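Local coordinates for protein 5-cytosine DNA methyltransferase (Entamoeba histolytica, PDB 3QV2) that probably transfers a methyl group from S-adenosylmethionine to carbon 5 of cytosine in tRNA or DNA, as a member of the Dnmt2-type methyltransferases, at residues Gln8-Asn12 and Ile34-Phe38; His97-Asn101 and Ser137-Glu142; Tyr152-Asp156 and Leu179-Lys183. All coordinates share one frame; numbering follows the deposited sequence.

Interaction 1. Residues Gln8-Asn12 and Ile34-Phe38; sequences QKQVN and INATF. With SO4 (sulfate ion), chain D.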
ATOM      1  N   GLN A   8     -22.286 -17.009   8.460  1.00 64.59           N
ATOM      2  CA  GLN A   8     -21.827 -18.281   9.007  1.00 65.45           C
ATOM      3  C   GLN A   8     -20.313 -18.417   8.931  1.00 62.67           C
ATOM      4  O   GLN A   8     -19.636 -18.495   9.957  1.00 63.83           O
ATOM      5  CB  GLN A   8     -22.480 -19.454   8.271  1.00 67.86           C
ATOM      6  CG  GLN A   8     -21.912 -20.815   8.661  1.00 68.89           C
ATOM      7  CD  GLN A   8     -22.180 -21.170  10.112  1.00 69.82           C
ATOM      8  OE1 GLN A   8     -23.103 -20.641  10.733  1.00 70.37           O
ATOM      9  NE2 GLN A   8     -21.369 -22.069  10.663  1.00 69.44           N
ATOM     10  N   LYS A   9     -19.785 -18.457   7.710  1.00 64.01           N
ATOM     11  CA  LYS A   9     -18.350 -18.613   7.516  1.00 60.77           C
ATOM     12  C   LYS A   9     -17.611 -17.374   8.005  1.00 49.95           C
ATOM     13  O   LYS A   9     -18.171 -16.278   8.035  1.00 49.51           O
ATOM     14  CB  LYS A   9     -18.015 -18.896   6.051  1.00 65.02           C
ATOM     15  CG  LYS A   9     -16.709 -19.649   5.875  1.00 67.38           C
ATOM     16  CD  LYS A   9     -16.785 -21.012   6.549  1.00 70.30           C
ATOM     17  CE  LYS A   9     -15.421 -21.486   7.015  1.00 71.68           C
ATOM     18  NZ  LYS A   9     -14.854 -20.564   8.039  1.00 72.30           N
ATOM     19  N   GLN A  10     -16.350 -17.550   8.385  1.00 41.40           N
ATOM     20  CA  GLN A  10     -15.591 -16.469   8.997  1.00 36.21           C
ATOM     21  C   GLN A  10     -14.250 -16.239   8.307  1.00 27.81           C
ATOM     22  O   GLN A  10     -13.672 -17.156   7.720  1.00 21.11           O
ATOM     23  CB  GLN A  10     -15.380 -16.756  10.485  1.00 41.19           C
ATOM     24  CG  GLN A  10     -14.809 -15.593  11.275  1.00 48.28           C
ATOM     25  CD  GLN A  10     -14.725 -15.891  12.759  1.00 51.70           C
ATOM     26  OE1 GLN A  10     -14.229 -15.079  13.540  1.00 51.65           O
ATOM     27  NE2 GLN A  10     -15.212 -17.062  13.155  1.00 52.89           N
ATOM     28  N   VAL A  11     -13.764 -15.005   8.381  1.00 21.87           N
ATOM     29  CA  VAL A  11     -12.470 -14.652   7.815  1.00 17.56           C
ATOM     30  C   VAL A  11     -11.502 -14.226   8.913  1.00 19.06           C
ATOM     31  O   VAL A  11     -11.634 -13.145   9.485  1.00 20.30           O
ATOM     32  CB  VAL A  11     -12.593 -13.516   6.781  1.00 14.93           C
ATOM     33  CG1 VAL A  11     -11.215 -13.077   6.308  1.00 12.52           C
ATOM     34  CG2 VAL A  11     -13.447 -13.961   5.605  1.00 10.56           C
ATOM     35  N   ASN A  12     -10.534 -15.087   9.207  1.00 16.57           N
ATOM     36  CA  ASN A  12      -9.526 -14.795  10.216  1.00 13.83           C
ATOM     37  C   ASN A  12      -8.170 -14.554   9.564  1.00 12.67           C
ATOM     38  O   ASN A  12      -7.562 -15.472   9.014  1.00 10.32           O
ATOM     39  CB  ASN A  12      -9.444 -15.935  11.230  1.00 15.47           C
ATOM     40  CG  ASN A  12     -10.790 -16.260  11.846  1.00 17.86           C
ATOM     41  OD1 ASN A  12     -11.271 -17.390  11.759  1.00 20.69           O
ATOM     42  ND2 ASN A  12     -11.411 -15.264  12.467  1.00 14.38           N
ATOM     43  N   ILE A  34     -18.252  -9.673   5.374  1.00 41.16           N
ATOM     44  CA  ILE A  34     -18.111 -10.729   6.366  1.00 38.37           C
ATOM     45  C   ILE A  34     -17.250 -10.193   7.499  1.00 42.12           C
ATOM     46  O   ILE A  34     -16.138  -9.725   7.265  1.00 41.19           O
ATOM     47  CB  ILE A  34     -17.453 -11.998   5.790  1.00 34.96           C
ATOM     48  CG1 ILE A  34     -18.447 -12.782   4.933  1.00 34.69           C
ATOM     49  CG2 ILE A  34     -16.944 -12.885   6.913  1.00 32.97           C
ATOM     50  CD1 ILE A  34     -18.482 -12.353   3.488  1.00 37.98           C
ATOM     51  N   ASN A  35     -17.766 -10.237   8.723  1.00 42.60           N
ATOM     52  CA  ASN A  35     -16.984  -9.792   9.870  1.00 45.66           C
ATOM     53  C   ASN A  35     -15.704 -10.608   9.988  1.00 42.44           C
ATOM     54  O   ASN A  35     -15.725 -11.833   9.861  1.00 45.51           O
ATOM     55  CB  ASN A  35     -17.805  -9.867  11.157  1.00 50.47           C
ATOM     56  CG  ASN A  35     -18.966  -8.888  11.162  1.00 57.57           C
ATOM     57  OD1 ASN A  35     -20.083  -9.229  10.775  1.00 59.67           O
ATOM     58  ND2 ASN A  35     -18.702  -7.661  11.596  1.00 56.19           N
ATOM     59  N   ALA A  36     -14.588  -9.927  10.217  1.00 36.25           N
ATOM     60  CA  ALA A  36     -13.290 -10.590  10.240  1.00 30.18           C
ATOM     61  C   ALA A  36     -12.441 -10.181  11.438  1.00 28.00           C
ATOM     62  O   ALA A  36     -12.704  -9.167  12.085  1.00 30.20           O
ATOM     63  CB  ALA A  36     -12.540 -10.318   8.941  1.00 29.56           C
ATOM     64  N   THR A  37     -11.428 -10.990  11.731  1.00 24.07           N
ATOM     65  CA  THR A  37     -10.454 -10.673  12.767  1.00 23.55           C
ATOM     66  C   THR A  37      -9.079 -10.520  12.132  1.00 22.48           C
ATOM     67  O   THR A  37      -8.788 -11.142  11.110  1.00 21.47           O
ATOM     68  CB  THR A  37     -10.386 -11.773  13.841  1.00 25.50           C
ATOM     69  OG1 THR A  37      -9.942 -12.998  13.245  1.00 26.90           O
ATOM     70  CG2 THR A  37     -11.752 -11.985  14.478  1.00 26.95           C
ATOM     71  N   PHE A  38      -8.233  -9.695  12.738  1.00 21.70           N
ATOM     72  CA  PHE A  38      -6.906  -9.434  12.194  1.00 19.51           C
ATOM     73  C   PHE A  38      -5.810  -9.582  13.246  1.00 19.97           C
ATOM     74  O   PHE A  38      -5.927  -9.064  14.356  1.00 22.19           O
ATOM     75  CB  PHE A  38      -6.849  -8.033  11.579  1.00 18.18           C
ATOM     76  CG  PHE A  38      -7.750  -7.852  10.387  1.00 18.11           C
ATOM     77  CD1 PHE A  38      -7.271  -8.054   9.103  1.00 16.88           C
ATOM     78  CD2 PHE A  38      -9.073  -7.475  10.550  1.00 16.46           C
ATOM     79  CE1 PHE A  38      -8.096  -7.888   8.005  1.00 13.16           C
ATOM     80  CE2 PHE A  38      -9.903  -7.308   9.457  1.00 16.76           C
ATOM     81  CZ  PHE A  38      -9.413  -7.513   8.184  1.00 13.92           C
TER
HETATM   82  S   SO4 D 325     -11.850 -22.230   8.909  1.00 68.91           S
HETATM   83  O1  SO4 D 325     -10.662 -21.736   9.598  1.00 67.38           O
HETATM   84  O2  SO4 D 325     -11.970 -21.600   7.598  1.00 65.97           O
HETATM   85  O3  SO4 D 325     -11.734 -23.677   8.742  1.00 71.40           O
HETATM   86  O4  SO4 D 325     -13.033 -21.914   9.704  1.00 68.89           O

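Interaction 2. Residues His97-Asn101 and Ser137-Glu142; sequences HKDIN and SLVFKE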
ATOM      1  N   HIS A  97      20.628 -11.207  -9.947  1.00 45.50           N
ATOM      2  CA  HIS A  97      20.129 -12.386  -9.252  1.00 46.02           C
ATOM      3  C   HIS A  97      20.423 -12.304  -7.756  1.00 39.80           C
ATOM      4  O   HIS A  97      20.774 -13.303  -7.126  1.00 39.55           O
ATOM      5  CB  HIS A  97      20.745 -13.652  -9.851  1.00 53.26           C
ATOM      6  CG  HIS A  97      21.011 -13.554 -11.321  1.00 59.23           C
ATOM      7  ND1 HIS A  97      20.000 -13.497 -12.259  1.00 61.93           N
ATOM      8  CD2 HIS A  97      22.170 -13.492 -12.012  1.00 61.66           C
ATOM      9  CE1 HIS A  97      20.530 -13.409 -13.464  1.00 63.20           C
ATOM     10  NE2 HIS A  97      21.844 -13.404 -13.346  1.00 63.06           N
ATOM     11  N   LYS A  98      20.266 -11.108  -7.196  1.00 36.07           N
ATOM     12  CA  LYS A  98      20.588 -10.865  -5.795  1.00 37.10           C
ATOM     13  C   LYS A  98      19.335 -10.727  -4.930  1.00 34.28           C
ATOM     14  O   LYS A  98      19.417 -10.683  -3.703  1.00 38.83           O
ATOM     15  CB  LYS A  98      21.458  -9.616  -5.662  1.00 40.91           C
ATOM     16  CG  LYS A  98      22.853  -9.761  -6.259  1.00 44.06           C
ATOM     17  CD  LYS A  98      23.903  -9.832  -5.169  1.00 48.16           C
ATOM     18  CE  LYS A  98      23.873  -8.572  -4.322  1.00 50.91           C
ATOM     19  NZ  LYS A  98      24.921  -8.579  -3.266  1.00 51.21           N
ATOM     20  N   ASP A  99      18.175 -10.656  -5.573  1.00 25.18           N
ATOM     21  CA  ASP A  99      16.910 -10.519  -4.856  1.00 23.79           C
ATOM     22  C   ASP A  99      16.593 -11.752  -4.010  1.00 23.25           C
ATOM     23  O   ASP A  99      16.063 -11.635  -2.904  1.00 23.55           O
ATOM     24  CB  ASP A  99      15.763 -10.235  -5.829  1.00 22.41           C
ATOM     25  CG  ASP A  99      15.626 -11.300  -6.900  1.00 25.58           C
ATOM     26  OD1 ASP A  99      16.662 -11.778  -7.403  1.00 30.87           O
ATOM     27  OD2 ASP A  99      14.478 -11.662  -7.239  1.00 23.14           O
ATOM     28  N   ILE A 100      16.921 -12.930  -4.531  1.00 25.72           N
ATOM     29  CA  ILE A 100      16.627 -14.180  -3.838  1.00 28.83           C
ATOM     30  C   ILE A 100      17.490 -14.342  -2.591  1.00 28.78           C
ATOM     31  O   ILE A 100      17.139 -15.081  -1.673  1.00 30.46           O
ATOM     32  CB  ILE A 100      16.837 -15.398  -4.761  1.00 29.86           C
ATOM     33  CG1 ILE A 100      16.145 -16.634  -4.181  1.00 28.74           C
ATOM     34  CG2 ILE A 100      18.321 -15.654  -4.987  1.00 31.71           C
ATOM     35  CD1 ILE A 100      14.641 -16.500  -4.086  1.00 27.60           C
ATOM     36  N   ASN A 101      18.621 -13.646  -2.562  1.00 30.75           N
ATOM     37  CA  ASN A 101      19.532 -13.731  -1.427  1.00 34.18           C
ATOM     38  C   ASN A 101      19.485 -12.475  -0.565  1.00 33.02           C
ATOM     39  O   ASN A 101      20.181 -12.377   0.445  1.00 35.01           O
ATOM     40  CB  ASN A 101      20.960 -14.003  -1.903  1.00 39.59           C
ATOM     41  CG  ASN A 101      21.085 -15.320  -2.645  1.00 44.12           C
ATOM     42  OD1 ASN A 101      21.398 -15.348  -3.836  1.00 44.55           O
ATOM     43  ND2 ASN A 101      20.843 -16.422  -1.943  1.00 46.15           N
ATOM     44  N   SER A 137      10.485 -11.251 -10.191  1.00 20.34           N
ATOM     45  CA  SER A 137      11.550 -11.616  -9.261  1.00 18.58           C
ATOM     46  C   SER A 137      11.709 -13.124  -9.126  1.00 17.95           C
ATOM     47  O   SER A 137      10.758 -13.881  -9.328  1.00 17.68           O
ATOM     48  CB  SER A 137      11.301 -10.998  -7.882  1.00 17.82           C
ATOM     49  OG  SER A 137      10.150 -11.556  -7.272  1.00 19.49           O
ATOM     50  N   LEU A 138      12.919 -13.556  -8.784  1.00 16.66           N
ATOM     51  CA  LEU A 138      13.172 -14.960  -8.497  1.00 19.81           C
ATOM     52  C   LEU A 138      12.442 -15.351  -7.219  1.00 20.06           C
ATOM     53  O   LEU A 138      12.074 -16.509  -7.031  1.00 17.54           O
ATOM     54  CB  LEU A 138      14.671 -15.220  -8.346  1.00 21.79           C
ATOM     55  CG  LEU A 138      15.512 -15.102  -9.617  1.00 26.81           C
ATOM     56  CD1 LEU A 138      17.000 -15.190  -9.295  1.00 29.78           C
ATOM     57  CD2 LEU A 138      15.105 -16.168 -10.626  1.00 26.62           C
ATOM     58  N   VAL A 139      12.237 -14.372  -6.345  1.00 18.65           N
ATOM     59  CA  VAL A 139      11.519 -14.599  -5.097  1.00 17.11           C
ATOM     60  C   VAL A 139      10.087 -15.046  -5.358  1.00 15.61           C
ATOM     61  O   VAL A 139       9.642 -16.063  -4.830  1.00 15.72           O
ATOM     62  CB  VAL A 139      11.499 -13.337  -4.215  1.00 21.66           C
ATOM     63  CG1 VAL A 139      10.533 -13.520  -3.048  1.00 17.58           C
ATOM     64  CG2 VAL A 139      12.901 -13.009  -3.723  1.00 21.89           C
ATOM     65  N   PHE A 140       9.365 -14.286  -6.173  1.00 12.88           N
ATOM     66  CA  PHE A 140       7.980 -14.629  -6.475  1.00 14.85           C
ATOM     67  C   PHE A 140       7.874 -15.861  -7.366  1.00 17.56           C
ATOM     68  O   PHE A 140       6.929 -16.639  -7.244  1.00 18.10           O
ATOM     69  CB  PHE A 140       7.235 -13.457  -7.117  1.00 10.21           C
ATOM     70  CG  PHE A 140       5.815 -13.782  -7.481  1.00 10.88           C
ATOM     71  CD1 PHE A 140       5.426 -13.873  -8.808  1.00 15.57           C
ATOM     72  CD2 PHE A 140       4.875 -14.019  -6.493  1.00 13.47           C
ATOM     73  CE1 PHE A 140       4.121 -14.178  -9.140  1.00 17.85           C
ATOM     74  CE2 PHE A 140       3.570 -14.327  -6.819  1.00 14.72           C
ATOM     75  CZ  PHE A 140       3.192 -14.405  -8.144  1.00 17.02           C
ATOM     76  N   LYS A 141       8.839 -16.033  -8.264  1.00 16.79           N
ATOM     77  CA  LYS A 141       8.870 -17.217  -9.115  1.00 13.79           C
ATOM     78  C   LYS A 141       8.799 -18.468  -8.250  1.00 14.98           C
ATOM     79  O   LYS A 141       8.085 -19.419  -8.564  1.00 13.82           O
ATOM     80  CB  LYS A 141      10.139 -17.243  -9.969  1.00 18.55           C
ATOM     81  CG  LYS A 141      10.295 -18.517 -10.784  1.00 20.86           C
ATOM     82  CD  LYS A 141      11.631 -18.558 -11.505  1.00 25.93           C
ATOM     83  CE  LYS A 141      11.851 -19.897 -12.193  1.00 29.50           C
ATOM     84  NZ  LYS A 141      10.838 -20.161 -13.253  1.00 31.37           N
ATOM     85  N   GLU A 142       9.543 -18.451  -7.148  1.00 14.40           N
ATOM     86  CA  GLU A 142       9.568 -19.570  -6.216  1.00 16.87           C
ATOM     87  C   GLU A 142       8.271 -19.646  -5.416  1.00 19.39           C
ATOM     88  O   GLU A 142       7.714 -20.727  -5.225  1.00 22.54           O
ATOM     89  CB  GLU A 142      10.770 -19.452  -5.278  1.00 17.84           C
ATOM     90  CG  GLU A 142      10.967 -20.640  -4.351  1.00 21.53           C
ATOM     91  CD  GLU A 142      12.234 -20.524  -3.527  1.00 26.16           C
ATOM     92  OE1 GLU A 142      13.039 -19.607  -3.796  1.00 30.48           O
ATOM     93  OE2 GLU A 142      12.426 -21.349  -2.610  1.00 26.91           O
TER

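Interaction 3. Residues Tyr152-Asp156 and Leu179-Lys183; sequences YYIKD and LTPFK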
ATOM      1  N   TYR A 152      -2.952 -24.269  -4.930  1.00 11.04           N
ATOM      2  CA  TYR A 152      -3.566 -22.946  -4.989  1.00  9.16           C
ATOM      3  C   TYR A 152      -3.897 -22.532  -6.417  1.00 14.25           C
ATOM      4  O   TYR A 152      -3.181 -22.877  -7.357  1.00 19.43           O
ATOM      5  CB  TYR A 152      -2.652 -21.893  -4.357  1.00 10.46           C
ATOM      6  CG  TYR A 152      -2.727 -21.821  -2.849  1.00 12.54           C
ATOM      7  CD1 TYR A 152      -3.659 -21.005  -2.218  1.00 14.82           C
ATOM      8  CD2 TYR A 152      -1.864 -22.560  -2.056  1.00 12.27           C
ATOM      9  CE1 TYR A 152      -3.731 -20.932  -0.840  1.00 14.69           C
ATOM     10  CE2 TYR A 152      -1.927 -22.496  -0.677  1.00 14.85           C
ATOM     11  CZ  TYR A 152      -2.861 -21.682  -0.074  1.00 14.89           C
ATOM     12  OH  TYR A 152      -2.927 -21.614   1.297  1.00 14.95           O
ATOM     13  N   TYR A 153      -4.991 -21.793  -6.571  1.00 13.14           N
ATOM     14  CA  TYR A 153      -5.298 -21.122  -7.827  1.00 16.21           C
ATOM     15  C   TYR A 153      -4.845 -19.672  -7.707  1.00 18.66           C
ATOM     16  O   TYR A 153      -5.133 -19.007  -6.713  1.00 19.05           O
ATOM     17  CB  TYR A 153      -6.795 -21.186  -8.127  1.00 16.24           C
ATOM     18  CG  TYR A 153      -7.304 -22.584  -8.389  1.00 19.35           C
ATOM     19  CD1 TYR A 153      -7.368 -23.090  -9.681  1.00 20.86           C
ATOM     20  CD2 TYR A 153      -7.721 -23.399  -7.345  1.00 19.45           C
ATOM     21  CE1 TYR A 153      -7.832 -24.367  -9.926  1.00 22.34           C
ATOM     22  CE2 TYR A 153      -8.186 -24.678  -7.580  1.00 21.51           C
ATOM     23  CZ  TYR A 153      -8.240 -25.156  -8.871  1.00 21.68           C
ATOM     24  OH  TYR A 153      -8.703 -26.430  -9.109  1.00 20.70           O
ATOM     25  N   ILE A 154      -4.133 -19.182  -8.716  1.00 19.36           N
ATOM     26  CA  ILE A 154      -3.522 -17.863  -8.628  1.00 18.29           C
ATOM     27  C   ILE A 154      -3.920 -16.931  -9.765  1.00 23.36           C
ATOM     28  O   ILE A 154      -3.748 -17.254 -10.941  1.00 24.51           O
ATOM     29  CB  ILE A 154      -1.984 -17.964  -8.589  1.00 16.86           C
ATOM     30  CG1 ILE A 154      -1.539 -18.930  -7.491  1.00 18.47           C
ATOM     31  CG2 ILE A 154      -1.363 -16.591  -8.382  1.00 12.25           C
ATOM     32  CD1 ILE A 154      -0.046 -19.170  -7.460  1.00 21.93           C
ATOM     33  N   LYS A 155      -4.459 -15.772  -9.399  1.00 23.80           N
ATOM     34  CA  LYS A 155      -4.703 -14.703 -10.355  1.00 23.58           C
ATOM     35  C   LYS A 155      -3.979 -13.438  -9.914  1.00 21.08           C
ATOM     36  O   LYS A 155      -4.019 -13.062  -8.744  1.00 18.20           O
ATOM     37  CB  LYS A 155      -6.198 -14.432 -10.517  1.00 27.99           C
ATOM     38  CG  LYS A 155      -6.937 -15.522 -11.270  1.00 35.09           C
ATOM     39  CD  LYS A 155      -7.955 -14.932 -12.230  1.00 40.50           C
ATOM     40  CE  LYS A 155      -8.632 -16.019 -13.049  1.00 43.40           C
ATOM     41  NZ  LYS A 155      -7.649 -16.816 -13.836  1.00 43.32           N
ATOM     42  N   ASP A 156      -3.313 -12.787 -10.860  1.00 20.08           N
ATOM     43  CA  ASP A 156      -2.530 -11.597 -10.559  1.00 20.09           C
ATOM     44  C   ASP A 156      -2.865 -10.448 -11.505  1.00 19.57           C
ATOM     45  O   ASP A 156      -3.389 -10.664 -12.597  1.00 19.79           O
ATOM     46  CB  ASP A 156      -1.037 -11.919 -10.619  1.00 20.21           C
ATOM     47  CG  ASP A 156      -0.614 -12.464 -11.970  1.00 20.65           C
ATOM     48  OD1 ASP A 156      -1.499 -12.870 -12.752  1.00 22.98           O
ATOM     49  OD2 ASP A 156       0.603 -12.495 -12.250  1.00 15.97           O
ATOM     50  N   LEU A 179      -7.773 -21.674  -2.614  1.00 13.55           N
ATOM     51  CA  LEU A 179      -7.854 -23.109  -2.868  1.00 12.18           C
ATOM     52  C   LEU A 179      -9.014 -23.486  -3.787  1.00 11.87           C
ATOM     53  O   LEU A 179      -9.133 -24.636  -4.209  1.00 10.68           O
ATOM     54  CB  LEU A 179      -7.952 -23.872  -1.546  1.00 13.44           C
ATOM     55  CG  LEU A 179      -6.814 -23.597  -0.562  1.00 11.19           C
ATOM     56  CD1 LEU A 179      -7.076 -24.287   0.765  1.00 12.11           C
ATOM     57  CD2 LEU A 179      -5.485 -24.041  -1.147  1.00 14.52           C
ATOM     58  N   THR A 180      -9.866 -22.514  -4.095  1.00 10.96           N
ATOM     59  CA  THR A 180     -10.964 -22.736  -5.030  1.00 11.49           C
ATOM     60  C   THR A 180     -10.695 -21.996  -6.334  1.00 13.99           C
ATOM     61  O   THR A 180     -10.165 -20.885  -6.323  1.00 15.50           O
ATOM     62  CB  THR A 180     -12.308 -22.264  -4.451  1.00 10.34           C
ATOM     63  OG1 THR A 180     -12.280 -20.843  -4.270  1.00 15.75           O
ATOM     64  CG2 THR A 180     -12.581 -22.941  -3.115  1.00  5.71           C
ATOM     65  N   PRO A 181     -11.056 -22.611  -7.468  1.00 13.21           N
ATOM     66  CA  PRO A 181     -10.859 -21.965  -8.768  1.00 12.97           C
ATOM     67  C   PRO A 181     -11.755 -20.742  -8.927  1.00 15.66           C
ATOM     68  O   PRO A 181     -12.846 -20.697  -8.355  1.00 15.73           O
ATOM     69  CB  PRO A 181     -11.255 -23.056  -9.766  1.00 13.66           C
ATOM     70  CG  PRO A 181     -12.183 -23.941  -9.008  1.00 15.35           C
ATOM     71  CD  PRO A 181     -11.673 -23.943  -7.598  1.00 13.60           C
ATOM     72  N   PHE A 182     -11.290 -19.756  -9.688  1.00 15.17           N
ATOM     73  CA  PHE A 182     -12.068 -18.550  -9.942  1.00 14.44           C
ATOM     74  C   PHE A 182     -13.052 -18.781 -11.084  1.00 16.60           C
ATOM     75  O   PHE A 182     -12.647 -18.970 -12.231  1.00 20.02           O
ATOM     76  CB  PHE A 182     -11.145 -17.376 -10.280  1.00 15.19           C
ATOM     77  CG  PHE A 182     -10.205 -17.001  -9.169  1.00 16.39           C
ATOM     78  CD1 PHE A 182     -10.526 -15.981  -8.289  1.00 16.14           C
ATOM     79  CD2 PHE A 182      -9.001 -17.666  -9.006  1.00 14.93           C
ATOM     80  CE1 PHE A 182      -9.662 -15.630  -7.266  1.00 13.80           C
ATOM     81  CE2 PHE A 182      -8.133 -17.322  -7.986  1.00 15.61           C
ATOM     82  CZ  PHE A 182      -8.464 -16.302  -7.115  1.00 13.74           C
ATOM     83  N   LYS A 183     -14.342 -18.767 -10.763  1.00 19.30           N
ATOM     84  CA  LYS A 183     -15.383 -18.997 -11.760  1.00 22.97           C
ATOM     85  C   LYS A 183     -15.632 -17.767 -12.624  1.00 24.59           C
ATOM     86  O   LYS A 183     -15.965 -17.884 -13.802  1.00 25.74           O
ATOM     87  CB  LYS A 183     -16.692 -19.422 -11.088  1.00 18.78           C
ATOM     88  CG  LYS A 183     -16.643 -20.789 -10.432  1.00 20.00           C
ATOM     89  CD  LYS A 183     -18.012 -21.195  -9.916  1.00 19.30           C
ATOM     90  CE  LYS A 183     -17.992 -22.617  -9.388  1.00 20.17           C
ATOM     91  NZ  LYS A 183     -19.348 -23.074  -8.983  1.00 16.73           N
TER
HETATM   92  O   HOH W   1     -10.412 -18.807 -13.800  1.00 47.75           O

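Interaction 1. Residues Gln8-Asn12 and Ile34-Phe38
N12 pairs in parallel with T37, their CA atoms 4.9 Å apart, and the amide N of T37 donates to V11 O at 3.1 Å. On the face of the sheet that carries N12 and T37, the two side chains lie side by side and point the same way. There N12 ND2 gives one hydrogen to T37 OG1 at 2.8 Å and the other to Q10 OE1 at 3.0 Å; T37 OG1 lies slightly off the amide plane of N12, Q10 OE1 close to it. The Q10 oxygen receives this bond from above its own carbonyl plane rather than on a lone pair. Two acceptors thus fix the rotation of the N12 amide, a task suited to an asparagine, whose nitrogen carries two hydrogens. The T37 hydroxyl reaches N12 because chi1 of 63° sets OG1 between its own backbone N and carbonyl carbon. V11, on the other face, packs CB against CB of A36 at 3.9 Å, and its CG2 meets I34 CG2 with the side chains crossing at about a right angle. Y27 covers V11 and A36 here. K9, poorly ordered, brings NZ to 2.8 Å from O4 of a sulfate, probably from the crystallisation liquor, which N78 and K124 also bind. Strand 11-16, helix 22-29 and strand 36-41 form a beta-alpha-beta unit, the first of the Rossmann-like methyltransferase fold.

Interaction 2. Residues His97-Asn101 and Ser137-Glu142
D99 meets the first turn of helix 138-149 through its carboxylate: OD2 accepts from the amide N of L138 at 2.9 Å on its syn lone pair, with a rather bent N-H...O angle of 136°. An aspartate suits this place, since the first amides of a helix have no carbonyl of their own helix to bond, and the positive end of the helix dipole would probably steady the negative charge. OD2 also lies 3.3 Å from CB of S137. Beside this bond, I100 supplies the apolar part: its CD1 reaches across the helix turn to V139 CG2 at 3.9 Å, while its CB faces L138 CB. The same CD1 also lies against the E142 carboxylate, 3.5 Å from OE1, whose charge is met by a salt bridge to R113. L138 CD1 lies by D99 OD1 and touches CB of H97 at 4.1 Å.

In the next shell, S137 is the N-cap: its OG accepts from F140 N at 3.0 Å and also bonds F134 O. H97 closes helix 91-94 with a Schellman motif, and the loop it begins lies against the start of helix 138-149, with L109 of helix 106-115 touching both I100 and V139.

Interaction 3. Residues Tyr152-Asp156 and Leu179-Lys183
The methyl CD2 of L179 sits over the centre of one face of the Y152 ring, 3.5 Å from its centroid, a CH-pi contact only 10° off the ring normal. Over one face of Y153 lies P181, whose CB is 3.8 Å from that ring's centroid; the edge of the same ring meets L179 O in its plane, at 3.5 Å from CE2. The F182 ring has K155 CG over one face, offset toward the rim, and Y153 O at its edge, 3.7 Å from CE2. Proline suits this place because its compact, conformationally restricted ring can lie along a tyrosine face, with CD also 3.6 Å from CE2 of Y153. Strand 153-159 is one of the two outermost strands of the Rossmann-like sheet, and residues 179-183 leave its neighbour, strand 172-178, to which Y153 and K155 are tied by backbone bonds with R178 and M176. K155 and F182 run antiparallel alongside one another, the lysine's aliphatic stem covering the ring. A water that donates to F182 O at 2.7 Å is only weakly bonded by K155 NZ. Y320 stacks with F182, and R178 makes a cation-pi contact with it, while the Y152 hydroxyl bonds P123 O.

Overall arrangement
Interactions 1 and 3 reach the two outermost strands of one mixed sheet, 36-41 and 153-159; their centres are about 20 Å apart and their nearest atoms about 10 Å. Interaction 2 lies about 33 Å from interaction 1, centre to centre, and about 23 Å from interaction 3, but the nearest atoms of interactions 2 and 3 are about 5 Å apart. Helix 138-149, which begins in interaction 2, is followed in the chain by strand 153-159 of interaction 3. Interaction 2 alone approaches the functional site: the S137 side chain is about 10 Å from that of the predicted active-site C86, and V139's about 13 Å from the bound S-adenosyl-L-homocysteine.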